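Local coordinates for pyoverdine biosynthesis protein PvcB (Pseudomonas aeruginosa, PDB 4YLM) that catalyses the iron- and 2-oxoglutarate-dependent oxidation of tyrosine isonitrile, probably a desaturation, in paerucumarin biosynthesis, at residues H128-P133 and H273-H278; M38-L43 and A64-A69; P147-L152 and R233-P238. All blocks are in the same frame, centred on the assembly; numbering follows the deposited sequence.

Contact 1 of 3, residues H128-P133 and H273-H278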
ATOM      1  N   HIS A 128     -12.307  18.210   6.587  1.00 24.23           N
ATOM      2  CA  HIS A 128     -13.023  17.641   7.712  1.00 24.42           C
ATOM      3  C   HIS A 128     -14.286  18.484   7.947  1.00 26.19           C
ATOM      4  O   HIS A 128     -14.193  19.698   8.112  1.00 24.88           O
ATOM      5  CB  HIS A 128     -12.149  17.678   8.954  1.00 23.32           C
ATOM      6  CG  HIS A 128     -12.855  17.253  10.207  1.00 26.86           C
ATOM      7  ND1 HIS A 128     -12.570  17.801  11.444  1.00 27.03           N
ATOM      8  CD2 HIS A 128     -13.824  16.331  10.419  1.00 26.19           C
ATOM      9  CE1 HIS A 128     -13.338  17.236  12.359  1.00 27.34           C
ATOM     10  NE2 HIS A 128     -14.108  16.341  11.765  1.00 29.02           N
ATOM     11  N   CYS A 129     -15.454  17.854   7.939  1.00 24.54           N
ATOM     12  CA  CYS A 129     -16.679  18.567   8.305  1.00 27.47           C
ATOM     13  C   CYS A 129     -16.821  18.572   9.820  1.00 26.57           C
ATOM     14  O   CYS A 129     -17.136  17.550  10.433  1.00 26.70           O
ATOM     15  CB  CYS A 129     -17.913  17.934   7.665  1.00 27.86           C
ATOM     16  SG  CYS A 129     -19.461  18.797   8.066  1.00 31.78           S
ATOM     17  N   VAL A 130     -16.552  19.717  10.432  1.00 28.46           N
ATOM     18  CA  VAL A 130     -16.657  19.815  11.881  1.00 29.13           C
ATOM     19  C   VAL A 130     -18.114  19.691  12.314  1.00 31.12           C
ATOM     20  O   VAL A 130     -18.427  19.014  13.297  1.00 32.41           O
ATOM     21  CB  VAL A 130     -16.071  21.136  12.406  1.00 32.57           C
ATOM     22  CG1 VAL A 130     -16.288  21.250  13.915  1.00 32.27           C
ATOM     23  CG2 VAL A 130     -14.596  21.218  12.064  1.00 33.15           C
ATOM     24  N   ASP A 131     -18.999  20.338  11.562  1.00 30.64           N
ATOM     25  CA  ASP A 131     -20.413  20.370  11.909  1.00 36.64           C
ATOM     26  C   ASP A 131     -21.245  20.703  10.677  1.00 32.66           C
ATOM     27  O   ASP A 131     -20.881  21.574   9.886  1.00 31.44           O
ATOM     28  CB  ASP A 131     -20.651  21.413  13.013  1.00 38.30           C
ATOM     29  CG  ASP A 131     -22.025  21.294  13.648  1.00 44.77           C
ATOM     30  OD1 ASP A 131     -22.526  20.157  13.789  1.00 46.95           O
ATOM     31  OD2 ASP A 131     -22.598  22.348  14.016  1.00 51.55           O
ATOM     32  N   ALA A 132     -22.347  19.984  10.497  1.00 33.92           N
ATOM     33  CA  ALA A 132     -23.294  20.307   9.433  1.00 39.99           C
ATOM     34  C   ALA A 132     -24.706  19.994   9.912  1.00 46.58           C
ATOM     35  O   ALA A 132     -25.302  19.012   9.489  1.00 44.32           O
ATOM     36  CB  ALA A 132     -22.971  19.529   8.168  1.00 36.04           C
ATOM     37  N   PRO A 133     -25.238  20.830  10.817  1.00 49.84           N
ATOM     38  CA  PRO A 133     -26.555  20.589  11.413  1.00 56.74           C
ATOM     39  C   PRO A 133     -27.681  20.961  10.447  1.00 58.90           C
ATOM     40  O   PRO A 133     -27.542  21.905   9.666  1.00 56.45           O
ATOM     41  CB  PRO A 133     -26.554  21.516  12.631  1.00 53.61           C
ATOM     42  CG  PRO A 133     -25.692  22.662  12.208  1.00 53.13           C
ATOM     43  CD  PRO A 133     -24.630  22.083  11.296  1.00 47.61           C
ATOM     44  N   HIS A 273     -19.632  24.043   9.130  1.00 33.49           N
ATOM     45  CA  HIS A 273     -18.252  24.283   9.491  1.00 31.88           C
ATOM     46  C   HIS A 273     -17.337  23.215   8.864  1.00 30.21           C
ATOM     47  O   HIS A 273     -17.403  22.044   9.231  1.00 28.11           O
ATOM     48  CB  HIS A 273     -18.125  24.300  11.016  1.00 26.18           C
ATOM     49  CG  HIS A 273     -16.764  24.682  11.507  1.00 33.12           C
ATOM     50  ND1 HIS A 273     -16.474  24.837  12.846  1.00 32.90           N
ATOM     51  CD2 HIS A 273     -15.612  24.933  10.838  1.00 33.04           C
ATOM     52  CE1 HIS A 273     -15.203  25.171  12.981  1.00 38.04           C
ATOM     53  NE2 HIS A 273     -14.655  25.229  11.779  1.00 32.03           N
ATOM     54  N   LEU A 274     -16.509  23.630   7.909  1.00 27.47           N
ATOM     55  CA  LEU A 274     -15.521  22.753   7.286  1.00 30.77           C
ATOM     56  C   LEU A 274     -14.123  23.251   7.594  1.00 34.41           C
ATOM     57  O   LEU A 274     -13.915  24.451   7.814  1.00 28.96           O
ATOM     58  CB  LEU A 274     -15.662  22.744   5.754  1.00 28.82           C
ATOM     59  CG  LEU A 274     -17.007  22.417   5.120  1.00 34.44           C
ATOM     60  CD1 LEU A 274     -16.864  22.452   3.609  1.00 31.70           C
ATOM     61  CD2 LEU A 274     -17.511  21.055   5.594  1.00 32.94           C
ATOM     62  N   ARG A 275     -13.167  22.326   7.560  1.00 26.43           N
ATOM     63  CA  ARG A 275     -11.754  22.638   7.711  1.00 24.49           C
ATOM     64  C   ARG A 275     -10.979  21.979   6.580  1.00 29.22           C
ATOM     65  O   ARG A 275     -11.169  20.792   6.314  1.00 28.51           O
ATOM     66  CB  ARG A 275     -11.243  22.131   9.066  1.00 26.42           C
ATOM     67  CG  ARG A 275     -11.602  23.058  10.227  1.00 26.32           C
ATOM     68  CD  ARG A 275     -11.211  22.487  11.576  1.00 27.57           C
ATOM     69  NE  ARG A 275     -11.600  23.433  12.608  1.00 29.73           N
ATOM     70  CZ  ARG A 275     -11.956  23.109  13.845  1.00 32.69           C
ATOM     71  NH1 ARG A 275     -11.958  21.840  14.242  1.00 27.39           N
ATOM     72  NH2 ARG A 275     -12.313  24.073  14.688  1.00 30.07           N
ATOM     73  N   ARG A 276     -10.115  22.738   5.909  1.00 26.18           N
ATOM     74  CA  ARG A 276      -9.367  22.197   4.779  1.00 24.73           C
ATOM     75  C   ARG A 276      -7.858  22.276   4.977  1.00 27.11           C
ATOM     76  O   ARG A 276      -7.326  23.312   5.399  1.00 26.13           O
ATOM     77  CB  ARG A 276      -9.736  22.918   3.482  1.00 22.30           C
ATOM     78  CG  ARG A 276      -8.987  22.373   2.257  1.00 24.36           C
ATOM     79  CD  ARG A 276      -8.722  23.471   1.235  1.00 28.69           C
ATOM     80  NE  ARG A 276      -7.713  24.414   1.706  1.00 28.20           N
ATOM     81  CZ  ARG A 276      -7.496  25.608   1.160  1.00 29.84           C
ATOM     82  NH1 ARG A 276      -8.221  26.005   0.130  1.00 30.38           N
ATOM     83  NH2 ARG A 276      -6.560  26.410   1.652  1.00 30.08           N
ATOM     84  N   VAL A 277      -7.181  21.177   4.646  1.00 25.05           N
ATOM     85  CA  VAL A 277      -5.724  21.088   4.654  1.00 20.53           C
ATOM     86  C   VAL A 277      -5.250  20.633   3.271  1.00 28.37           C
ATOM     87  O   VAL A 277      -5.869  19.757   2.654  1.00 22.98           O
ATOM     88  CB  VAL A 277      -5.247  20.075   5.719  1.00 25.39           C
ATOM     89  CG1 VAL A 277      -3.708  19.943   5.717  1.00 19.48           C
ATOM     90  CG2 VAL A 277      -5.775  20.475   7.109  1.00 23.51           C
ATOM     91  N   HIS A 278      -4.176  21.246   2.776  1.00 24.29           N
ATOM     92  CA  HIS A 278      -3.567  20.860   1.512  1.00 24.75           C
ATOM     93  C   HIS A 278      -2.390  19.921   1.774  1.00 23.86           C
ATOM     94  O   HIS A 278      -1.645  20.122   2.730  1.00 24.62           O
ATOM     95  CB  HIS A 278      -3.054  22.098   0.778  1.00 25.79           C
ATOM     96  CG  HIS A 278      -4.108  22.842   0.017  1.00 29.20           C
ATOM     97  ND1 HIS A 278      -4.150  24.218  -0.035  1.00 27.85           N
ATOM     98  CD2 HIS A 278      -5.128  22.404  -0.760  1.00 26.82           C
ATOM     99  CE1 HIS A 278      -5.159  24.598  -0.802  1.00 28.27           C
ATOM    100  NE2 HIS A 278      -5.772  23.517  -1.249  1.00 28.59           N
TER
HETATM  101  O   HOH W   1     -10.895  19.538  13.072  1.00 27.79           O

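Contact 2 of 3, residues M38-L43 and A64-A69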
ATOM      1  N   MET A  38     -14.911   3.382  15.463  1.00 26.75           N
ATOM      2  CA  MET A  38     -13.658   3.546  14.718  1.00 23.84           C
ATOM      3  C   MET A  38     -13.380   4.999  14.338  1.00 25.12           C
ATOM      4  O   MET A  38     -14.279   5.747  13.957  1.00 22.93           O
ATOM      5  CB  MET A  38     -13.646   2.643  13.487  1.00 25.30           C
ATOM      6  CG  MET A  38     -12.419   2.796  12.586  1.00 26.21           C
ATOM      7  SD  MET A  38     -12.470   1.562  11.259  1.00 25.05           S
ATOM      8  CE  MET A  38     -12.201   0.069  12.166  1.00 26.23           C
ATOM      9  N   HIS A  39     -12.120   5.395  14.457  1.00 22.23           N
ATOM     10  CA  HIS A  39     -11.686   6.767  14.194  1.00 22.97           C
ATOM     11  C   HIS A  39     -10.951   6.760  12.849  1.00 22.34           C
ATOM     12  O   HIS A  39     -10.380   5.743  12.481  1.00 20.42           O
ATOM     13  CB  HIS A  39     -10.736   7.160  15.330  1.00 24.88           C
ATOM     14  CG  HIS A  39     -10.295   8.588  15.315  1.00 24.62           C
ATOM     15  ND1 HIS A  39      -9.351   9.067  14.433  1.00 26.70           N
ATOM     16  CD2 HIS A  39     -10.609   9.625  16.132  1.00 24.41           C
ATOM     17  CE1 HIS A  39      -9.132  10.349  14.680  1.00 28.23           C
ATOM     18  NE2 HIS A  39      -9.880  10.709  15.708  1.00 26.87           N
ATOM     19  N   VAL A  40     -10.965   7.864  12.103  1.00 21.79           N
ATOM     20  CA  VAL A  40     -10.351   7.860  10.784  1.00 23.34           C
ATOM     21  C   VAL A  40      -8.866   7.481  10.839  1.00 24.24           C
ATOM     22  O   VAL A  40      -8.334   6.912   9.887  1.00 19.71           O
ATOM     23  CB  VAL A  40     -10.462   9.219  10.058  1.00 28.21           C
ATOM     24  CG1 VAL A  40     -11.924   9.553   9.740  1.00 24.65           C
ATOM     25  CG2 VAL A  40      -9.823  10.301  10.884  1.00 31.03           C
ATOM     26  N   GLY A  41      -8.207   7.804  11.949  1.00 24.58           N
ATOM     27  CA  GLY A  41      -6.771   7.600  12.075  1.00 24.08           C
ATOM     28  C   GLY A  41      -6.356   6.143  12.173  1.00 22.15           C
ATOM     29  O   GLY A  41      -5.189   5.802  11.986  1.00 24.01           O
ATOM     30  N   GLU A  42      -7.312   5.277  12.477  1.00 20.25           N
ATOM     31  CA  GLU A  42      -7.045   3.844  12.537  1.00 21.09           C
ATOM     32  C   GLU A  42      -6.699   3.241  11.163  1.00 22.99           C
ATOM     33  O   GLU A  42      -6.035   2.212  11.090  1.00 22.20           O
ATOM     34  CB  GLU A  42      -8.215   3.110  13.212  1.00 21.01           C
ATOM     35  CG  GLU A  42      -8.421   3.579  14.662  1.00 24.86           C
ATOM     36  CD  GLU A  42      -9.612   2.937  15.365  1.00 22.32           C
ATOM     37  OE1 GLU A  42      -9.691   1.700  15.438  1.00 27.71           O
ATOM     38  OE2 GLU A  42     -10.461   3.687  15.872  1.00 28.53           O
ATOM     39  N   LEU A  43      -7.123   3.888  10.081  1.00 22.21           N
ATOM     40  CA  LEU A  43      -6.782   3.411   8.737  1.00 19.48           C
ATOM     41  C   LEU A  43      -5.398   3.936   8.346  1.00 21.77           C
ATOM     42  O   LEU A  43      -5.010   5.018   8.767  1.00 23.85           O
ATOM     43  CB  LEU A  43      -7.837   3.885   7.721  1.00 20.66           C
ATOM     44  CG  LEU A  43      -9.276   3.447   8.036  1.00 21.27           C
ATOM     45  CD1 LEU A  43     -10.250   4.002   6.992  1.00 23.67           C
ATOM     46  CD2 LEU A  43      -9.347   1.924   8.077  1.00 23.82           C
ATOM     47  N   ALA A  64     -15.508   8.345  13.873  1.00 26.06           N
ATOM     48  CA  ALA A  64     -15.204   9.382  14.854  1.00 26.28           C
ATOM     49  C   ALA A  64     -14.070  10.151  14.204  1.00 30.06           C
ATOM     50  O   ALA A  64     -13.192   9.556  13.567  1.00 32.29           O
ATOM     51  CB  ALA A  64     -14.732   8.761  16.177  1.00 25.76           C
ATOM     52  N   ALA A  65     -14.069  11.462  14.347  1.00 32.02           N
ATOM     53  CA  ALA A  65     -13.012  12.257  13.736  1.00 31.50           C
ATOM     54  C   ALA A  65     -12.354  13.217  14.749  1.00 32.16           C
ATOM     55  O   ALA A  65     -12.314  12.947  15.946  1.00 28.54           O
ATOM     56  CB  ALA A  65     -13.539  13.001  12.481  1.00 29.10           C
ATOM     57  N   PHE A  66     -11.842  14.335  14.259  1.00 32.20           N
ATOM     58  CA  PHE A  66     -10.904  15.132  15.032  1.00 32.26           C
ATOM     59  C   PHE A  66     -11.577  16.118  15.987  1.00 31.55           C
ATOM     60  O   PHE A  66     -12.498  16.838  15.612  1.00 30.04           O
ATOM     61  CB  PHE A  66      -9.927  15.819  14.077  1.00 28.89           C
ATOM     62  CG  PHE A  66      -9.285  14.862  13.113  1.00 30.33           C
ATOM     63  CD1 PHE A  66      -8.147  14.154  13.473  1.00 29.01           C
ATOM     64  CD2 PHE A  66      -9.851  14.629  11.868  1.00 27.10           C
ATOM     65  CE1 PHE A  66      -7.561  13.248  12.592  1.00 30.21           C
ATOM     66  CE2 PHE A  66      -9.279  13.726  10.981  1.00 32.67           C
ATOM     67  CZ  PHE A  66      -8.125  13.032  11.345  1.00 29.68           C
ATOM     68  N   ALA A  67     -11.099  16.136  17.223  1.00 32.93           N
ATOM     69  CA  ALA A  67     -11.696  16.964  18.265  1.00 35.39           C
ATOM     70  C   ALA A  67     -11.486  18.448  18.016  1.00 33.87           C
ATOM     71  O   ALA A  67     -12.275  19.268  18.473  1.00 36.48           O
ATOM     72  CB  ALA A  67     -11.151  16.562  19.653  1.00 35.48           C
ATOM     73  N   ASP A  68     -10.423  18.797  17.295  1.00 31.10           N
ATOM     74  CA  ASP A  68     -10.113  20.203  17.046  1.00 29.83           C
ATOM     75  C   ASP A  68      -9.147  20.361  15.876  1.00 29.32           C
ATOM     76  O   ASP A  68      -8.698  19.366  15.309  1.00 29.14           O
ATOM     77  CB  ASP A  68      -9.585  20.882  18.329  1.00 32.20           C
ATOM     78  CG  ASP A  68      -8.417  20.127  18.966  1.00 36.19           C
ATOM     79  OD1 ASP A  68      -7.566  19.587  18.230  1.00 34.19           O
ATOM     80  OD2 ASP A  68      -8.349  20.074  20.208  1.00 41.30           O
ATOM     81  N   ALA A  69      -8.842  21.602  15.502  1.00 28.55           N
ATOM     82  CA  ALA A  69      -8.000  21.869  14.332  1.00 28.12           C
ATOM     83  C   ALA A  69      -6.569  21.381  14.533  1.00 32.76           C
ATOM     84  O   ALA A  69      -5.877  21.036  13.572  1.00 29.08           O
ATOM     85  CB  ALA A  69      -7.995  23.345  13.994  1.00 28.71           C
TER

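Contact 3 of 3, residues P147-L152 and R233-P238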
ATOM      1  N   PRO A 147     -10.968  13.054 -16.303  1.00 24.89           N
ATOM      2  CA  PRO A 147     -10.904  11.907 -17.227  1.00 22.30           C
ATOM      3  C   PRO A 147     -12.290  11.427 -17.658  1.00 25.36           C
ATOM      4  O   PRO A 147     -12.452  11.035 -18.816  1.00 24.30           O
ATOM      5  CB  PRO A 147     -10.177  10.822 -16.412  1.00 24.91           C
ATOM      6  CG  PRO A 147      -9.308  11.633 -15.424  1.00 22.83           C
ATOM      7  CD  PRO A 147     -10.215  12.816 -15.055  1.00 20.21           C
ATOM      8  N   ALA A 148     -13.273  11.452 -16.758  1.00 22.63           N
ATOM      9  CA  ALA A 148     -14.633  11.093 -17.149  1.00 25.35           C
ATOM     10  C   ALA A 148     -15.159  12.052 -18.227  1.00 30.67           C
ATOM     11  O   ALA A 148     -15.739  11.620 -19.227  1.00 29.80           O
ATOM     12  CB  ALA A 148     -15.558  11.085 -15.958  1.00 21.33           C
ATOM     13  N   ALA A 149     -14.955  13.352 -18.019  1.00 28.24           N
ATOM     14  CA  ALA A 149     -15.377  14.352 -19.003  1.00 28.88           C
ATOM     15  C   ALA A 149     -14.731  14.075 -20.362  1.00 30.93           C
ATOM     16  O   ALA A 149     -15.382  14.192 -21.408  1.00 32.54           O
ATOM     17  CB  ALA A 149     -15.039  15.768 -18.517  1.00 26.47           C
ATOM     18  N   LEU A 150     -13.455  13.686 -20.347  1.00 29.00           N
ATOM     19  CA  LEU A 150     -12.752  13.362 -21.588  1.00 29.44           C
ATOM     20  C   LEU A 150     -13.369  12.176 -22.328  1.00 33.85           C
ATOM     21  O   LEU A 150     -13.301  12.113 -23.555  1.00 32.16           O
ATOM     22  CB  LEU A 150     -11.257  13.129 -21.351  1.00 28.59           C
ATOM     23  CG  LEU A 150     -10.367  14.375 -21.287  1.00 31.09           C
ATOM     24  CD1 LEU A 150      -9.026  14.093 -20.570  1.00 25.36           C
ATOM     25  CD2 LEU A 150     -10.130  14.941 -22.697  1.00 31.12           C
ATOM     26  N   GLN A 151     -13.977  11.247 -21.594  1.00 29.72           N
ATOM     27  CA  GLN A 151     -14.602  10.079 -22.220  1.00 33.71           C
ATOM     28  C   GLN A 151     -15.970  10.429 -22.810  1.00 33.74           C
ATOM     29  O   GLN A 151     -16.513   9.677 -23.610  1.00 35.04           O
ATOM     30  CB  GLN A 151     -14.786   8.931 -21.215  1.00 31.85           C
ATOM     31  CG  GLN A 151     -13.540   8.535 -20.429  1.00 27.59           C
ATOM     32  CD  GLN A 151     -12.323   8.360 -21.294  1.00 34.73           C
ATOM     33  OE1 GLN A 151     -12.328   7.574 -22.236  1.00 31.97           O
ATOM     34  NE2 GLN A 151     -11.257   9.096 -20.975  1.00 38.25           N
ATOM     35  N   LEU A 152     -16.534  11.556 -22.392  1.00 31.90           N
ATOM     36  CA  LEU A 152     -17.849  11.972 -22.873  1.00 37.71           C
ATOM     37  C   LEU A 152     -17.777  12.800 -24.149  1.00 38.80           C
ATOM     38  O   LEU A 152     -18.748  12.876 -24.902  1.00 42.11           O
ATOM     39  CB  LEU A 152     -18.595  12.749 -21.796  1.00 33.43           C
ATOM     40  CG  LEU A 152     -19.038  11.896 -20.609  1.00 39.65           C
ATOM     41  CD1 LEU A 152     -19.348  12.757 -19.396  1.00 33.44           C
ATOM     42  CD2 LEU A 152     -20.232  11.041 -20.998  1.00 41.78           C
ATOM     43  N   ARG A 233     -20.820  20.823 -20.706  1.00 31.96           N
ATOM     44  CA  ARG A 233     -21.686  19.664 -20.918  1.00 32.22           C
ATOM     45  C   ARG A 233     -21.035  18.402 -20.340  1.00 30.92           C
ATOM     46  O   ARG A 233     -21.701  17.559 -19.749  1.00 28.69           O
ATOM     47  CB  ARG A 233     -21.945  19.442 -22.411  1.00 34.32           C
ATOM     48  CG  ARG A 233     -22.880  18.279 -22.698  1.00 38.21           C
ATOM     49  CD  ARG A 233     -22.980  17.960 -24.197  1.00 41.07           C
ATOM     50  NE  ARG A 233     -21.762  17.366 -24.751  1.00 37.24           N
ATOM     51  CZ  ARG A 233     -21.464  16.071 -24.696  1.00 41.24           C
ATOM     52  NH1 ARG A 233     -22.291  15.218 -24.098  1.00 39.97           N
ATOM     53  NH2 ARG A 233     -20.338  15.624 -25.239  1.00 39.79           N
ATOM     54  N   CYS A 234     -19.731  18.280 -20.529  1.00 30.79           N
ATOM     55  CA  CYS A 234     -19.033  17.053 -20.154  1.00 31.50           C
ATOM     56  C   CYS A 234     -18.630  17.048 -18.676  1.00 29.85           C
ATOM     57  O   CYS A 234     -18.746  16.029 -18.003  1.00 29.73           O
ATOM     58  CB  CYS A 234     -17.827  16.826 -21.064  1.00 30.47           C
ATOM     59  SG  CYS A 234     -18.278  16.439 -22.794  1.00 32.82           S
ATOM     60  N   LEU A 235     -18.183  18.195 -18.173  1.00 28.72           N
ATOM     61  CA  LEU A 235     -17.791  18.304 -16.774  1.00 27.61           C
ATOM     62  C   LEU A 235     -18.978  18.234 -15.826  1.00 33.32           C
ATOM     63  O   LEU A 235     -18.845  17.721 -14.712  1.00 28.92           O
ATOM     64  CB  LEU A 235     -16.971  19.574 -16.536  1.00 26.72           C
ATOM     65  CG  LEU A 235     -15.585  19.590 -17.174  1.00 28.46           C
ATOM     66  CD1 LEU A 235     -15.041  21.025 -17.219  1.00 26.41           C
ATOM     67  CD2 LEU A 235     -14.637  18.638 -16.403  1.00 25.60           C
ATOM     68  N   TYR A 236     -20.144  18.726 -16.254  1.00 27.72           N
ATOM     69  CA  TYR A 236     -21.318  18.682 -15.381  1.00 27.88           C
ATOM     70  C   TYR A 236     -22.224  17.480 -15.645  1.00 25.36           C
ATOM     71  O   TYR A 236     -23.261  17.320 -15.008  1.00 30.59           O
ATOM     72  CB  TYR A 236     -22.126  19.989 -15.447  1.00 30.19           C
ATOM     73  CG  TYR A 236     -21.461  21.159 -14.750  1.00 30.86           C
ATOM     74  CD1 TYR A 236     -21.621  21.363 -13.380  1.00 29.05           C
ATOM     75  CD2 TYR A 236     -20.671  22.057 -15.459  1.00 29.27           C
ATOM     76  CE1 TYR A 236     -21.013  22.445 -12.733  1.00 31.76           C
ATOM     77  CE2 TYR A 236     -20.063  23.131 -14.830  1.00 29.72           C
ATOM     78  CZ  TYR A 236     -20.237  23.324 -13.470  1.00 34.74           C
ATOM     79  OH  TYR A 236     -19.634  24.400 -12.857  1.00 33.23           O
ATOM     80  N   HIS A 237     -21.822  16.639 -16.580  1.00 27.80           N
ATOM     81  CA  HIS A 237     -22.540  15.406 -16.879  1.00 31.16           C
ATOM     82  C   HIS A 237     -22.557  14.469 -15.655  1.00 35.85           C
ATOM     83  O   HIS A 237     -21.577  14.388 -14.904  1.00 34.13           O
ATOM     84  CB  HIS A 237     -21.869  14.729 -18.071  1.00 28.97           C
ATOM     85  CG  HIS A 237     -22.649  13.596 -18.654  1.00 34.52           C
ATOM     86  ND1 HIS A 237     -22.809  12.388 -18.008  1.00 36.14           N
ATOM     87  CD2 HIS A 237     -23.299  13.478 -19.838  1.00 37.89           C
ATOM     88  CE1 HIS A 237     -23.527  11.576 -18.764  1.00 38.13           C
ATOM     89  NE2 HIS A 237     -23.841  12.214 -19.878  1.00 40.54           N
ATOM     90  N   PRO A 238     -23.677  13.766 -15.443  1.00 35.09           N
ATOM     91  CA  PRO A 238     -23.813  12.854 -14.298  1.00 34.04           C
ATOM     92  C   PRO A 238     -22.715  11.781 -14.210  1.00 33.07           C
ATOM     93  O   PRO A 238     -22.450  11.297 -13.107  1.00 32.08           O
ATOM     94  CB  PRO A 238     -25.184  12.206 -14.529  1.00 37.83           C
ATOM     95  CG  PRO A 238     -25.956  13.247 -15.305  1.00 39.28           C
ATOM     96  CD  PRO A 238     -24.946  13.934 -16.182  1.00 35.89           C
TER

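Contact 1 of 3, residues H128-P133 and H273-H278
His273 is held through both its backbone N and its backbone O by the strand that ends at Asp131. Its N donates to Asp131 O (2.9 Å), and its O draws the N-H groups of both Val130 (2.8 Å) and Asp131 (3.3 Å), each bond weak. One residue thus faces two, which makes Val130 and Asp131 a classic beta bulge in the antiparallel pairing of strands 120-131 and 272-286, part of the cupin-type sheet of the TauD/TfdA family. The bulge turns the Val130 side chain toward the partner strand, and its CB sits over one face of the His273 ring, 3.9 Å from the centroid, a CH-pi contact. The ring's NE2 reaches Glu92. Leu274, paired with Cys129 without backbone hydrogen bonds, brings CD2 to 3.8 Å from Cys129 CB on the other face of the sheet. Arg275 closes a two-bond pair with His128, N to O and O to N. Its side chain, extended from CG to NE, passes Val130 CG2, which lies over the guanidinium face, 3.5 Å from Arg275 NH1. A water in the planes of both groups accepts from NH1 and hydrogen-bonds to His128 ND1. Arg275 NE forms a salt bridge with Glu92, whereas His128 NE2 bonds to Asp249.

Contact 2 of 3, residues M38-L43 and A64-A69
Two backbone hydrogen bonds, Ala64 N to Met38 O (2.9 Å) and Val40 N to Ala64 O (3.2 Å), form a single bridge that brings His39 and Ala64 together, the second bond meeting its carbonyl almost head-on at a C=O...N angle of 176°. Ala64 O also receives a CA-H...O contact from His39 CA and lies above one face of the His39 imidazole, offset toward its rim. The ring itself is pinned from its own loop: Gly41 N donates to His39 ND1 (3.0 Å) close to the ring plane, which helps to fix the rotation about CB-CG. Held this way, with CG anti to the backbone N (chi1 -174°), the imidazole directs its edge at the face of Phe66 in a T-shaped stack, planes at 89° and centroids 5.4 Å apart. CE1 leads the approach, lying 3.9 Å from Phe66 CE1. From the short 3-10 turn 40-42, Val40 sends CG2 to the far end of the phenyl ring, where it packs tightly at 3.2 Å from Phe66 CZ. Glu42 secures the bend, its OE2 accepting from His39 N (2.8 Å) while OE1 is salt-bridged to Arg35. Phe192 of the second subunit packs on His39 and Glu42, so the loop also belongs to a subunit interface. Within the chain, this pairing joins the loop that leads into helix 45-55 to the one that leads into helix 69-79, whose N-cap is Asp68; Val40 and Phe66 both rest on Leu251 of strand 251-255, and Phe66 also packs on Ser71 and Leu72 of helix 69-79.

Contact 3 of 3, residues P147-L152 and R233-P238
Leu152 has the largest area buried here, its isobutyl group spread over the imidazole of His237. CD2 lies 3.9 Å from the ring centroid and only 7° off the normal, a CH-pi contact over the middle of the face, while CD1 reaches 3.5 Å from His237 CB at the root of the ring. Pro238 CD covers the opposite face, so the imidazole is sandwiched between aliphatic groups. CG anti to the backbone N (chi1 -169°) carries the imidazole to Leu152, and ND1 accepting from Gln239 N helps to set the ring's rotation. Leu152 CB meets Cys234 SG at 3.8 Å. Leu152 O accepts from Arg233 NH2 (3.2 Å); the oxygen lies near the guanidinium plane at its edge, but the donor stands 53° above the carbonyl plane. A bend at chi3 brings the arginine tip round to this oxygen, and the same NH2 also forms a salt bridge with Glu157.

Ala149 and Cys234 are the next most covered and form the closest backbone approach, CA to CA 4.7 Å. The small methyl of Ala149 allows this: its CB is 3.9 Å from Cys234 CB and 3.6 Å from Leu235 CD2. Behind them, Leu195 of strand 193-195 packs on Ala149 and Leu235, and Trp161 of helix 155-163 packs on Cys234. Helix 146-152 thus packs on the C-terminal turn of helix 224-235 and the residues just after it, both helices belonging to the TauD/TfdA-family domain.

How the contacts relate
Contacts 1 and 2 are neighbours, with centres 13 Å apart. They touch where His128 CE1 comes to 3.4 Å from Phe66 O and His128 NE2 to 3.5 Å from Ala65 CB, while Arg275 NH1 lies 3.4 Å from Ala69 N at the start of helix 69-79. Contact 3 lies on the opposite side of the chain's centre, its nearest atoms about 17 Å from contact 1 and about 24 Å from contact 2, although in sequence it is nested within the loop closed by contact 1. Contacts 1 and 3 each come within about 10 Å of iron-ligand side chains: that of Leu274 in contact 1 approaches His261, and that of Leu235 in contact 3 approaches His112 and His261.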